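Penicillin-binding protein PbpB (Mycobacterium tuberculosis, PDB 6KGU) helps build cross-linked peptidoglycan from lipid intermediates, its penicillin-sensitive transpeptidase domain joining the peptide subunits of the cell wall and binding beta-lactams such as aztreonam. Local coordinates at residues Phe31-Arg36 and Gln123-Tyr128; Thr192-Leu197 and Ile412-Ala417; Leu291-Ser296 and Trp308-Met313; Ala401-Arg406 and Thr438-Arg443. All coordinates share one frame; numbering follows the deposited sequence.

Overall arrangement
From the N terminus, contact 1 comes first: strand 122-127 returns to pair with strand 28-36 and closes a long loop, most of it not modelled, at one end of a mixed sheet. Contact 2 reaches the same sheet, its centre about 20 Å away, and closes a far larger loop by bringing 412-417 back beside 192-197. Nested inside that loop, on the opposite side of the chain's centre, contact 3 closes a short loop carrying strands 296-299 and 302-305. Contact 4 crosses contact 2 along the chain, since 401-406 precedes 412-417 and 438-443 follows it; it closes a loop of about 30 residues and ties a tight turn to helix 436-445.

Contact 1 (Phe31-Arg36 and Gln123-Tyr128)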
loop_
_atom_site.group_PDB
_atom_site.type_symbol
_atom_site.label_atom_id
_atom_site.label_comp_id
_atom_site.label_asym_id
_atom_site.label_seq_id
_atom_site.Cartn_x
_atom_site.Cartn_y
_atom_site.Cartn_z
ATOM N N PHE A 31 -15.612 19.456 -10.335
ATOM C CA PHE A 31 -15.609 20.666 -11.146
ATOM C C PHE A 31 -16.782 21.534 -10.720
ATOM O O PHE A 31 -17.730 21.063 -10.081
ATOM C CB PHE A 31 -15.670 20.344 -12.645
ATOM C CG PHE A 31 -16.969 19.745 -13.091
ATOM C CD1 PHE A 31 -18.031 20.557 -13.480
ATOM C CD2 PHE A 31 -17.128 18.368 -13.151
ATOM C CE1 PHE A 31 -19.231 20.008 -13.893
ATOM C CE2 PHE A 31 -18.328 17.809 -13.564
ATOM C CZ PHE A 31 -19.380 18.628 -13.941
ATOM N N THR A 32 -16.712 22.811 -11.085
ATOM C CA THR A 32 -17.673 23.804 -10.628
ATOM C C THR A 32 -18.585 24.236 -11.771
ATOM O O THR A 32 -18.143 24.366 -12.915
ATOM C CB THR A 32 -16.939 25.001 -10.026
ATOM O OG1 THR A 32 -16.311 24.595 -8.800
ATOM C CG2 THR A 32 -17.887 26.171 -9.753
ATOM N N ILE A 33 -19.867 24.419 -11.469
ATOM C CA ILE A 33 -20.813 25.035 -12.397
ATOM C C ILE A 33 -21.390 26.284 -11.744
ATOM O O ILE A 33 -21.563 26.359 -10.524
ATOM C CB ILE A 33 -21.953 24.084 -12.831
ATOM C CG1 ILE A 33 -22.998 23.964 -11.705
ATOM C CG2 ILE A 33 -21.404 22.741 -13.231
ATOM C CD1 ILE A 33 -24.056 22.861 -11.910
ATOM N N GLU A 34 -21.691 27.273 -12.576
ATOM C CA GLU A 34 -22.306 28.499 -12.085
ATOM C C GLU A 34 -23.806 28.309 -11.929
ATOM O O GLU A 34 -24.471 27.752 -12.804
ATOM C CB GLU A 34 -22.032 29.659 -13.039
ATOM C CG GLU A 34 -20.809 30.466 -12.686
ATOM C CD GLU A 34 -20.783 31.802 -13.405
ATOM O OE1 GLU A 34 -21.854 32.448 -13.516
ATOM O OE2 GLU A 34 -19.688 32.210 -13.847
ATOM N N ALA A 35 -24.337 28.768 -10.803
ATOM C CA ALA A 35 -25.778 28.790 -10.602
ATOM C C ALA A 35 -26.138 30.099 -9.910
ATOM O O ALA A 35 -25.320 31.021 -9.810
ATOM C CB ALA A 35 -26.248 27.570 -9.803
ATOM N N ARG A 36 -27.374 30.177 -9.415
ATOM C CA ARG A 36 -27.865 31.391 -8.786
ATOM C C ARG A 36 -28.674 31.052 -7.544
ATOM O O ARG A 36 -29.258 29.972 -7.438
ATOM C CB ARG A 36 -28.710 32.224 -9.758
ATOM C CG ARG A 36 -27.955 33.397 -10.367
ATOM C CD ARG A 36 -27.121 32.970 -11.561
ATOM N NE ARG A 36 -25.897 33.756 -11.679
ATOM C CZ ARG A 36 -25.119 33.759 -12.755
ATOM N NH1 ARG A 36 -24.020 34.505 -12.781
ATOM N NH2 ARG A 36 -25.446 33.021 -13.810
ATOM N N GLN A 123 -23.988 31.864 -7.423
ATOM C CA GLN A 123 -23.661 30.771 -6.514
ATOM C C GLN A 123 -23.025 29.652 -7.322
ATOM O O GLN A 123 -23.675 29.078 -8.197
ATOM C CB GLN A 123 -24.917 30.279 -5.796
ATOM C CG GLN A 123 -24.675 29.263 -4.697
ATOM C CD GLN A 123 -25.963 28.596 -4.244
ATOM O OE1 GLN A 123 -26.908 28.456 -5.021
ATOM N NE2 GLN A 123 -26.010 28.191 -2.983
ATOM N N ASP A 124 -21.764 29.351 -7.034
ATOM C CA ASP A 124 -21.034 28.306 -7.738
ATOM C C ASP A 124 -21.286 26.961 -7.069
ATOM O O ASP A 124 -21.167 26.842 -5.848
ATOM C CB ASP A 124 -19.542 28.626 -7.748
ATOM C CG ASP A 124 -19.175 29.653 -8.804
ATOM O OD1 ASP A 124 -20.086 30.329 -9.327
ATOM O OD2 ASP A 124 -17.973 29.787 -9.110
ATOM N N LEU A 125 -21.644 25.955 -7.868
ATOM C CA LEU A 125 -21.976 24.622 -7.372
ATOM C C LEU A 125 -20.857 23.648 -7.715
ATOM O O LEU A 125 -20.529 23.465 -8.891
ATOM C CB LEU A 125 -23.289 24.125 -7.971
ATOM C CG LEU A 125 -24.499 25.046 -7.856
ATOM C CD1 LEU A 125 -25.713 24.369 -8.480
ATOM C CD2 LEU A 125 -24.743 25.398 -6.398
ATOM N N ARG A 126 -20.288 23.014 -6.695
ATOM C CA ARG A 126 -19.274 21.990 -6.906
ATOM C C ARG A 126 -19.946 20.679 -7.303
ATOM O O ARG A 126 -20.934 20.269 -6.685
ATOM C CB ARG A 126 -18.438 21.807 -5.638
ATOM C CG ARG A 126 -17.101 21.123 -5.874
ATOM C CD ARG A 126 -16.224 21.961 -6.815
ATOM N NE ARG A 126 -14.819 21.556 -6.769
ATOM C CZ ARG A 126 -13.907 21.887 -7.676
ATOM N NH1 ARG A 126 -14.254 22.639 -8.716
ATOM N NH2 ARG A 126 -12.651 21.454 -7.545
ATOM N N GLN A 127 -19.426 20.035 -8.344
ATOM C CA GLN A 127 -19.984 18.800 -8.883
ATOM C C GLN A 127 -19.007 17.656 -8.665
ATOM O O GLN A 127 -17.817 17.799 -8.953
ATOM C CB GLN A 127 -20.267 18.940 -10.382
ATOM C CG GLN A 127 -21.146 20.123 -10.721
ATOM C CD GLN A 127 -22.524 19.981 -10.132
ATOM O OE1 GLN A 127 -22.920 20.743 -9.263
ATOM N NE2 GLN A 127 -23.259 18.991 -10.595
ATOM N N TYR A 128 -19.521 16.513 -8.196
ATOM C CA TYR A 128 -18.741 15.291 -8.004
ATOM C C TYR A 128 -19.439 14.218 -8.822
ATOM O O TYR A 128 -20.241 13.444 -8.287
ATOM C CB TYR A 128 -18.628 14.898 -6.525
ATOM C CG TYR A 128 -17.914 15.947 -5.707
ATOM C CD1 TYR A 128 -16.523 16.004 -5.682
ATOM C CD2 TYR A 128 -18.630 16.909 -4.995
ATOM C CE1 TYR A 128 -15.861 16.988 -4.955
ATOM C CE2 TYR A 128 -17.980 17.899 -4.271
ATOM C CZ TYR A 128 -16.596 17.931 -4.255
ATOM O OH TYR A 128 -15.938 18.901 -3.531
HETATM O O HOH W 1 -13.951 23.644 -11.871
#
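Phe-31 and Gln-127 open a ladder of antiparallel pairs that runs to Ala-35 and Gln-123 and joins an outermost strand, 122-127, to strand 28-36 of the mixed sheet, both in the PBP dimerisation region. Six backbone hydrogen bonds hold it, two at each of the pairs Phe-31/Gln-127, Ile-33/Leu-125 and Ala-35/Gln-123. The Ile-33 pair is nearly straight, with Leu-125 N to Ile-33 O at 2.7 Å and 173° at the hydrogen.

Apolar contacts line the face that carries these three pairs. Gln-127 CB sits over the face of the Phe-31 ring, 3.8 Å from its centroid, a CH-pi contact. Ile-33 CG1 meets Leu-125 CB at 3.7 Å, and Leu-125 CD1 reaches Ala-35 CB at 3.5 Å.

Polar groups gather on the face of Thr-32 and Arg-126. The arginine chain bends at chi2 (62°), which folds the guanidinium back across Thr-32; NH1 donates to Thr-32 OG1 at 2.8 Å, with the hydroxyl oxygen 23° out of the guanidinium plane. Its NE pairs with Glu-152 and its NH2 with the carbonyl of Gly-19. Farther along, the side chains of Glu-34 and Asp-124 run side by side, with Glu-34 CG 3.4 Å from Asp-124 OD1, and Arg-122 and Arg-36 both form salt bridges to Glu-34.

These arginines probably offset the repulsion between the two acids, while the several partners of Arg-126 fix the rotation of its guanidinium.

Contact 2 (Thr192-Leu197 and Ile412-Ala417)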
loop_
_atom_site.group_PDB
_atom_site.type_symbol
_atom_site.label_atom_id
_atom_site.label_comp_id
_atom_site.label_asym_id
_atom_site.label_seq_id
_atom_site.Cartn_x
_atom_site.Cartn_y
_atom_site.Cartn_z
ATOM N N THR A 192 -6.222 23.821 -12.564
ATOM C CA THR A 192 -6.743 22.463 -12.532
ATOM C C THR A 192 -5.664 21.496 -12.057
ATOM O O THR A 192 -4.513 21.582 -12.483
ATOM C CB THR A 192 -7.261 22.059 -13.914
ATOM O OG1 THR A 192 -8.541 22.671 -14.121
ATOM C CG2 THR A 192 -7.422 20.539 -14.021
ATOM N N VAL A 193 -6.044 20.586 -11.158
ATOM C CA VAL A 193 -5.128 19.636 -10.533
ATOM C C VAL A 193 -5.312 18.271 -11.201
ATOM O O VAL A 193 -6.397 17.683 -11.143
ATOM C CB VAL A 193 -5.367 19.560 -9.012
ATOM C CG1 VAL A 193 -4.647 18.365 -8.403
ATOM C CG2 VAL A 193 -4.915 20.864 -8.322
ATOM N N VAL A 194 -4.254 17.765 -11.834
ATOM C CA VAL A 194 -4.270 16.476 -12.528
ATOM C C VAL A 194 -3.663 15.420 -11.604
ATOM O O VAL A 194 -2.488 15.517 -11.236
ATOM C CB VAL A 194 -3.488 16.541 -13.852
ATOM C CG1 VAL A 194 -3.558 15.198 -14.581
ATOM C CG2 VAL A 194 -3.988 17.706 -14.751
ATOM N N LEU A 195 -4.452 14.413 -11.228
ATOM C CA LEU A 195 -3.970 13.359 -10.343
ATOM C C LEU A 195 -3.314 12.231 -11.139
ATOM O O LEU A 195 -3.545 12.066 -12.338
ATOM C CB LEU A 195 -5.115 12.790 -9.500
ATOM C CG LEU A 195 -5.895 13.841 -8.696
ATOM C CD1 LEU A 195 -7.022 13.216 -7.903
ATOM C CD2 LEU A 195 -4.944 14.595 -7.762
ATOM N N THR A 196 -2.497 11.435 -10.443
ATOM C CA THR A 196 -1.985 10.199 -11.028
ATOM C C THR A 196 -3.044 9.104 -11.115
ATOM O O THR A 196 -2.809 8.101 -11.802
ATOM C CB THR A 196 -0.791 9.689 -10.212
ATOM O OG1 THR A 196 -1.192 9.498 -8.847
ATOM C CG2 THR A 196 0.360 10.688 -10.251
ATOM N N LEU A 197 -4.174 9.259 -10.410
ATOM C CA LEU A 197 -5.231 8.252 -10.412
ATOM C C LEU A 197 -5.715 7.947 -11.822
ATOM O O LEU A 197 -5.795 8.829 -12.683
ATOM C CB LEU A 197 -6.440 8.707 -9.576
ATOM C CG LEU A 197 -6.268 8.922 -8.068
ATOM C CD1 LEU A 197 -7.611 9.313 -7.420
ATOM C CD2 LEU A 197 -5.666 7.680 -7.369
ATOM N N ILE A 412 -0.147 13.707 -7.206
ATOM C CA ILE A 412 -0.323 14.878 -8.059
ATOM C C ILE A 412 0.561 14.677 -9.281
ATOM O O ILE A 412 1.787 14.621 -9.159
ATOM C CB ILE A 412 0.050 16.180 -7.342
ATOM C CG1 ILE A 412 -0.520 16.226 -5.926
ATOM C CG2 ILE A 412 -0.441 17.364 -8.173
ATOM C CD1 ILE A 412 -2.013 16.209 -5.881
ATOM N N LYS A 413 -0.057 14.569 -10.463
ATOM C CA LYS A 413 0.740 14.422 -11.682
ATOM C C LYS A 413 1.153 15.775 -12.258
ATOM O O LYS A 413 2.287 15.931 -12.728
ATOM C CB LYS A 413 -0.032 13.623 -12.736
ATOM C CG LYS A 413 0.863 13.151 -13.887
ATOM C CD LYS A 413 0.297 11.940 -14.597
ATOM C CE LYS A 413 1.221 11.464 -15.723
ATOM N NZ LYS A 413 2.607 11.195 -15.257
ATOM N N ALA A 414 0.259 16.758 -12.229
ATOM C CA ALA A 414 0.491 18.027 -12.912
ATOM C C ALA A 414 -0.575 19.026 -12.475
ATOM O O ALA A 414 -1.568 18.668 -11.834
ATOM C CB ALA A 414 0.464 17.847 -14.435
ATOM N N THR A 415 -0.352 20.287 -12.824
ATOM C CA THR A 415 -1.353 21.336 -12.663
ATOM C C THR A 415 -1.470 22.131 -13.956
ATOM O O THR A 415 -0.467 22.395 -14.631
ATOM C CB THR A 415 -1.012 22.293 -11.520
ATOM O OG1 THR A 415 0.224 22.945 -11.809
ATOM C CG2 THR A 415 -0.874 21.539 -10.213
ATOM N N VAL A 416 -2.692 22.522 -14.300
ATOM C CA VAL A 416 -2.958 23.257 -15.529
ATOM C C VAL A 416 -3.405 24.662 -15.157
ATOM O O VAL A 416 -4.411 24.844 -14.455
ATOM C CB VAL A 416 -4.000 22.554 -16.402
ATOM C CG1 VAL A 416 -4.167 23.305 -17.717
ATOM C CG2 VAL A 416 -3.569 21.113 -16.646
ATOM N N ALA A 417 -2.647 25.651 -15.623
ATOM C CA ALA A 417 -2.926 27.045 -15.347
ATOM C C ALA A 417 -4.152 27.492 -16.133
ATOM O O ALA A 417 -4.555 26.828 -17.091
ATOM C CB ALA A 417 -1.709 27.897 -15.704
#
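Strands 192-195 and 412-416 run antiparallel, their axes 4.5 Å apart at the closest and 154° between directions, until a classic beta bulge shifts the register by one residue. The bulge sets Lys-413 and Ala-414 together against Val-194, whose carbonyl oxygen accepts from both amides: Lys-413 N at 2.7 Å, in the carbonyl plane, and Ala-414 N at 3.2 Å. Val-194 N returns a bond to Ala-414 O, and beyond it Thr-192 and Val-416 exchange two backbone bonds as a hydrogen-bonded pair.

On the face of Thr-192, Val-194 and Val-416, the two valines meet obliquely through their CG2 methyls, 3.9 Å apart. In each of them CG1 stands anti to the backbone N (chi1 -178° in Val-194, -176° in Val-416), which places CG2 beside that nitrogen. Val-193 and Thr-415 occupy the opposite face. Past the bulge the CB atoms of Leu-195 and Ile-412 diverge, yet Leu-195 CD2 touches Ile-412 CD1 at 3.8 Å, and Leu-151 of helix 150-154 packs against both residues.

Within the mixed sheet, strand 192-195 also bonds through Val-193 and Leu-195 to strand 21-22, so the contact connects N-terminal sequence with a strand of the transpeptidase region. Lys-413 sends its amino group away to a salt bridge with Glu-232, while the start of its side chain stays at the seam: CB lies 3.4 Å from Val-194 O and 3.9 Å from the methyl CG2 of Thr-196.

Contact 3 (Leu291-Ser296 and Trp308-Met313)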
loop_
_atom_site.group_PDB
_atom_site.type_symbol
_atom_site.label_atom_id
_atom_site.label_comp_id
_atom_site.label_asym_id
_atom_site.label_seq_id
_atom_site.Cartn_x
_atom_site.Cartn_y
_atom_site.Cartn_z
ATOM N N LEU A 291 18.243 -24.663 4.351
ATOM C CA LEU A 291 18.450 -24.313 5.743
ATOM C C LEU A 291 17.969 -25.446 6.651
ATOM O O LEU A 291 17.425 -26.448 6.196
ATOM C CB LEU A 291 17.727 -23.010 6.063
ATOM C CG LEU A 291 18.043 -21.896 5.066
ATOM C CD1 LEU A 291 16.976 -20.814 5.138
ATOM C CD2 LEU A 291 19.420 -21.318 5.344
ATOM N N GLN A 292 18.186 -25.279 7.954
ATOM C CA GLN A 292 17.665 -26.176 8.980
ATOM C C GLN A 292 16.915 -25.306 9.981
ATOM O O GLN A 292 17.535 -24.558 10.744
ATOM C CB GLN A 292 18.786 -26.961 9.667
ATOM C CG GLN A 292 19.667 -27.794 8.716
ATOM C CD GLN A 292 18.845 -28.755 7.859
ATOM O OE1 GLN A 292 17.916 -29.397 8.340
ATOM N NE2 GLN A 292 19.181 -28.837 6.571
ATOM N N VAL A 293 15.588 -25.390 9.977
ATOM C CA VAL A 293 14.782 -24.408 10.695
ATOM C C VAL A 293 14.035 -25.119 11.825
ATOM O O VAL A 293 13.119 -25.910 11.562
ATOM C CB VAL A 293 13.821 -23.684 9.742
ATOM C CG1 VAL A 293 13.065 -22.553 10.463
ATOM C CG2 VAL A 293 14.612 -23.141 8.525
ATOM N N PRO A 294 14.394 -24.882 13.082
ATOM C CA PRO A 294 13.636 -25.460 14.201
ATOM C C PRO A 294 12.296 -24.766 14.385
ATOM O O PRO A 294 12.030 -23.693 13.841
ATOM C CB PRO A 294 14.540 -25.218 15.415
ATOM C CG PRO A 294 15.379 -24.035 15.026
ATOM C CD PRO A 294 15.606 -24.173 13.536
ATOM N N GLY A 295 11.455 -25.382 15.218
ATOM C CA GLY A 295 10.127 -24.842 15.460
ATOM C C GLY A 295 10.129 -23.596 16.313
ATOM O O GLY A 295 9.159 -22.832 16.287
ATOM N N SER A 296 11.190 -23.378 17.079
ATOM C CA SER A 296 11.263 -22.192 17.912
ATOM C C SER A 296 12.718 -21.951 18.241
ATOM O O SER A 296 13.538 -22.865 18.173
ATOM C CB SER A 296 10.430 -22.342 19.195
ATOM O OG SER A 296 10.728 -23.559 19.845
ATOM N N TRP A 308 3.119 -22.746 13.034
ATOM C CA TRP A 308 2.715 -24.144 13.012
ATOM C C TRP A 308 3.774 -24.919 13.777
ATOM O O TRP A 308 4.931 -24.506 13.838
ATOM C CB TRP A 308 2.530 -24.692 11.573
ATOM C CG TRP A 308 3.773 -24.680 10.696
ATOM C CD1 TRP A 308 4.513 -25.769 10.309
ATOM C CD2 TRP A 308 4.392 -23.537 10.082
ATOM N NE1 TRP A 308 5.563 -25.370 9.513
ATOM C CE2 TRP A 308 5.513 -24.007 9.358
ATOM C CE3 TRP A 308 4.113 -22.160 10.081
ATOM C CZ2 TRP A 308 6.363 -23.145 8.639
ATOM C CZ3 TRP A 308 4.959 -21.301 9.362
ATOM C CH2 TRP A 308 6.067 -21.804 8.648
ATOM N N GLU A 309 3.367 -26.014 14.408
ATOM C CA GLU A 309 4.321 -26.795 15.181
ATOM C C GLU A 309 5.144 -27.647 14.219
ATOM O O GLU A 309 4.592 -28.269 13.306
ATOM C CB GLU A 309 3.596 -27.658 16.224
ATOM C CG GLU A 309 4.385 -27.878 17.541
ATOM C CD GLU A 309 4.515 -26.622 18.400
ATOM O OE1 GLU A 309 3.654 -25.728 18.268
ATOM O OE2 GLU A 309 5.468 -26.530 19.218
ATOM N N HIS A 310 6.468 -27.636 14.386
ATOM C CA HIS A 310 7.312 -28.443 13.511
ATOM C C HIS A 310 8.677 -28.620 14.152
ATOM O O HIS A 310 9.116 -27.791 14.953
ATOM C CB HIS A 310 7.442 -27.846 12.087
ATOM C CG HIS A 310 8.201 -26.548 11.995
ATOM N ND1 HIS A 310 9.580 -26.481 11.990
ATOM C CD2 HIS A 310 7.769 -25.273 11.822
ATOM C CE1 HIS A 310 9.963 -25.223 11.855
ATOM N NE2 HIS A 310 8.883 -24.467 11.751
ATOM N N GLY A 311 9.323 -29.740 13.820
ATOM C CA GLY A 311 10.705 -29.964 14.196
ATOM C C GLY A 311 11.626 -29.266 13.217
ATOM O O GLY A 311 11.208 -28.406 12.438
ATOM N N VAL A 312 12.900 -29.656 13.242
ATOM C CA VAL A 312 13.846 -29.079 12.293
ATOM C C VAL A 312 13.417 -29.443 10.881
ATOM O O VAL A 312 13.313 -30.626 10.531
ATOM C CB VAL A 312 15.267 -29.543 12.594
ATOM C CG1 VAL A 312 16.211 -29.033 11.506
ATOM C CG2 VAL A 312 15.693 -29.012 13.949
ATOM N N MET A 313 13.142 -28.430 10.068
ATOM C CA MET A 313 12.701 -28.599 8.693
ATOM C C MET A 313 13.743 -28.084 7.709
ATOM O O MET A 313 14.301 -26.997 7.906
ATOM C CB MET A 313 11.385 -27.857 8.451
ATOM C CG MET A 313 10.167 -28.515 9.091
ATOM S SD MET A 313 9.698 -30.017 8.209
ATOM C CE MET A 313 10.567 -31.247 9.123
#
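His-310 CG lies between the backbone N and the carbonyl carbon (chi1 68°), and with chi2 at 80° this turns the imidazole in against Val-293, Pro-294 and Gly-295. Gly-295 CA comes over one face of the ring, 3.9 Å from its centroid, a CH-pi contact. At the ring's edge, in its plane, CE1 meets Val-293 O at 3.2 Å. Two hydrogen bonds fix the rotation of the ring: ND1 donates to Gly-311 O at 2.6 Å, almost straight at 171°, and NE2 is hydrogen-bonded to the Asp-306 carboxylate. Both ring nitrogens thus have a partner, and the carboxylate would probably favour positive charge on the imidazole.

Beside the histidine, Val-293 and Met-313 form a single antiparallel bridge with two backbone bonds. Val-293 N to Met-313 O and Met-313 N to Val-293 O are both 2.9 Å long; in the second the donor stands above the carbonyl plane. Val-293 O also receives a CA-H...O contact from Val-312.

Val-312 spreads its two methyls over the first loop: CG1 meets Gln-292 CB at 3.8 Å, the two side chains crossing at about a right angle, and CG2 lies against Pro-294.

The bridge joins the loop before strand 296-299 to the one leading from strand 302-305 into helix 317-323, and so closes the base of the segment carrying those two strands. Helix 326-336 meets Val-293 and Pro-294 through Val-327, while Leu-291 packs on helix 317-323.

Contact 4 (Ala401-Arg406 and Thr438-Arg443); sequences ANDGVR and TAQTVR
Ala-439 meets the turn first, its CB directed at the peptide between Asp-403 and Gly-404 and lying 3.3 Å from Gly-404 N and 3.5 Å from Asp-403 C. The small methyl lets the backbones come close here, with the CA atoms of Ala-439 and Gly-404 5.0 Å apart.

One residue on, Gln-440, its chain extended beyond CG, stands out from the helix and donates from NE2 to Asp-403 OD1 at 3.3 Å. The oxygen lies close to the plane of the glutamine amide, whereas the amide nitrogen approaches from above the carboxylate plane, 55° out of it.

The segment that receives these groups is a type I' beta turn from Asn-402 to Val-405, which follows the end of helix 390-401 and leads into strand 405-406. Val-405 N bonds to Asn-402 O across the turn, and Asn-402 ND2 reaches Val-405 O at 2.9 Å. Gly-404 takes up a positive phi (94°), a conformation well suited to glycine.

A turn farther along the helix, Arg-443 bends at chi3 (-57°) and brings its guanidinium edge to Asp-403. NH1 forms the salt bridge to OD1 at 3.1 Å, in the guanidinium plane and on the anti side of the carboxylate, while NH2 adds a weak bond to the same oxygen. Arg-443 NH1 and Gln-440 NE2 reach OD1 from opposite faces of the carboxylate. The guanidinium has other ties as well, NH1 to the carbonyl of Ile-400 and NE to that of Ala-504, and Gln-440 CA covers the centre of one of its faces.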
loop_
_atom_site.group_PDB
_atom_site.type_symbol
_atom_site.label_atom_id
_atom_site.label_comp_id
_atom_site.label_asym_id
_atom_site.label_seq_id
_atom_site.Cartn_x
_atom_site.Cartn_y
_atom_site.Cartn_z
ATOM N N ALA A 401 10.000 -4.015 -7.111
ATOM C CA ALA A 401 9.430 -4.066 -8.454
ATOM C C ALA A 401 10.279 -3.268 -9.448
ATOM O O ALA A 401 10.460 -3.683 -10.597
ATOM C CB ALA A 401 8.005 -3.516 -8.424
ATOM N N ASN A 402 10.806 -2.123 -9.020
ATOM C CA ASN A 402 11.550 -1.234 -9.911
ATOM C C ASN A 402 13.047 -1.525 -9.866
ATOM O O ASN A 402 13.875 -0.605 -9.824
ATOM C CB ASN A 402 11.248 0.220 -9.548
ATOM C CG ASN A 402 11.789 1.208 -10.563
ATOM O OD1 ASN A 402 11.708 0.992 -11.781
ATOM N ND2 ASN A 402 12.354 2.304 -10.062
ATOM N N ASP A 403 13.406 -2.818 -9.833
ATOM C CA ASP A 403 14.793 -3.255 -9.964
ATOM C C ASP A 403 15.669 -2.649 -8.878
ATOM O O ASP A 403 16.834 -2.322 -9.109
ATOM C CB ASP A 403 15.350 -2.937 -11.360
ATOM C CG ASP A 403 15.054 -4.058 -12.367
ATOM O OD1 ASP A 403 14.584 -5.133 -11.927
ATOM O OD2 ASP A 403 15.288 -3.871 -13.578
ATOM N N GLY A 404 15.097 -2.499 -7.682
ATOM C CA GLY A 404 15.840 -2.067 -6.514
ATOM C C GLY A 404 15.802 -0.580 -6.239
ATOM O O GLY A 404 16.362 -0.143 -5.230
ATOM N N VAL A 405 15.169 0.216 -7.095
ATOM C CA VAL A 405 15.173 1.667 -6.941
ATOM C C VAL A 405 13.800 2.108 -6.445
ATOM O O VAL A 405 12.810 2.053 -7.184
ATOM C CB VAL A 405 15.551 2.382 -8.242
ATOM C CG1 VAL A 405 15.439 3.871 -8.046
ATOM C CG2 VAL A 405 16.968 1.987 -8.659
ATOM N N ARG A 406 13.750 2.567 -5.200
ATOM C CA ARG A 406 12.506 3.058 -4.630
ATOM C C ARG A 406 12.223 4.452 -5.157
ATOM O O ARG A 406 13.103 5.320 -5.146
ATOM C CB ARG A 406 12.594 3.079 -3.110
ATOM C CG ARG A 406 11.260 3.373 -2.413
ATOM C CD ARG A 406 11.351 3.023 -0.943
ATOM N NE ARG A 406 12.293 3.853 -0.193
ATOM C CZ ARG A 406 12.038 5.086 0.247
ATOM N NH1 ARG A 406 10.868 5.665 0.005
ATOM N NH2 ARG A 406 12.955 5.742 0.945
ATOM N N THR A 438 19.623 -8.184 -7.101
ATOM C CA THR A 438 18.952 -8.566 -5.862
ATOM C C THR A 438 17.440 -8.450 -6.009
ATOM O O THR A 438 16.698 -9.393 -5.692
ATOM C CB THR A 438 19.443 -7.694 -4.707
ATOM O OG1 THR A 438 20.814 -7.976 -4.434
ATOM C CG2 THR A 438 18.630 -7.974 -3.432
ATOM N N ALA A 439 16.964 -7.304 -6.488
ATOM C CA ALA A 439 15.533 -7.096 -6.677
ATOM C C ALA A 439 14.908 -8.199 -7.527
ATOM O O ALA A 439 13.838 -8.716 -7.193
ATOM C CB ALA A 439 15.293 -5.732 -7.315
ATOM N N GLN A 440 15.554 -8.565 -8.637
ATOM C CA GLN A 440 15.019 -9.620 -9.495
ATOM C C GLN A 440 14.968 -10.953 -8.763
ATOM O O GLN A 440 14.016 -11.727 -8.927
ATOM C CB GLN A 440 15.861 -9.731 -10.772
ATOM C CG GLN A 440 15.639 -8.553 -11.728
ATOM C CD GLN A 440 16.841 -8.266 -12.603
ATOM O OE1 GLN A 440 17.709 -9.114 -12.772
ATOM N NE2 GLN A 440 16.899 -7.065 -13.156
ATOM N N THR A 441 15.980 -11.229 -7.941
ATOM C CA THR A 441 16.015 -12.467 -7.175
ATOM C C THR A 441 14.918 -12.503 -6.113
ATOM O O THR A 441 14.269 -13.540 -5.915
ATOM C CB THR A 441 17.406 -12.627 -6.553
ATOM O OG1 THR A 441 18.352 -12.884 -7.596
ATOM C CG2 THR A 441 17.450 -13.766 -5.546
ATOM N N VAL A 442 14.674 -11.382 -5.434
ATOM C CA VAL A 442 13.636 -11.365 -4.407
ATOM C C VAL A 442 12.247 -11.528 -5.037
ATOM O O VAL A 442 11.405 -12.267 -4.518
ATOM C CB VAL A 442 13.738 -10.075 -3.570
ATOM C CG1 VAL A 442 12.512 -9.917 -2.671
ATOM C CG2 VAL A 442 15.045 -10.066 -2.732
ATOM N N ARG A 443 11.997 -10.853 -6.161
ATOM C CA ARG A 443 10.742 -11.025 -6.904
ATOM C C ARG A 443 10.497 -12.483 -7.259
ATOM O O ARG A 443 9.379 -12.992 -7.109
ATOM C CB ARG A 443 10.751 -10.199 -8.203
ATOM C CG ARG A 443 10.711 -8.704 -8.036
ATOM C CD ARG A 443 10.193 -8.004 -9.301
ATOM N NE ARG A 443 10.942 -8.293 -10.525
ATOM C CZ ARG A 443 11.935 -7.539 -10.999
ATOM N NH1 ARG A 443 12.351 -6.477 -10.327
ATOM N NH2 ARG A 443 12.531 -7.856 -12.136
#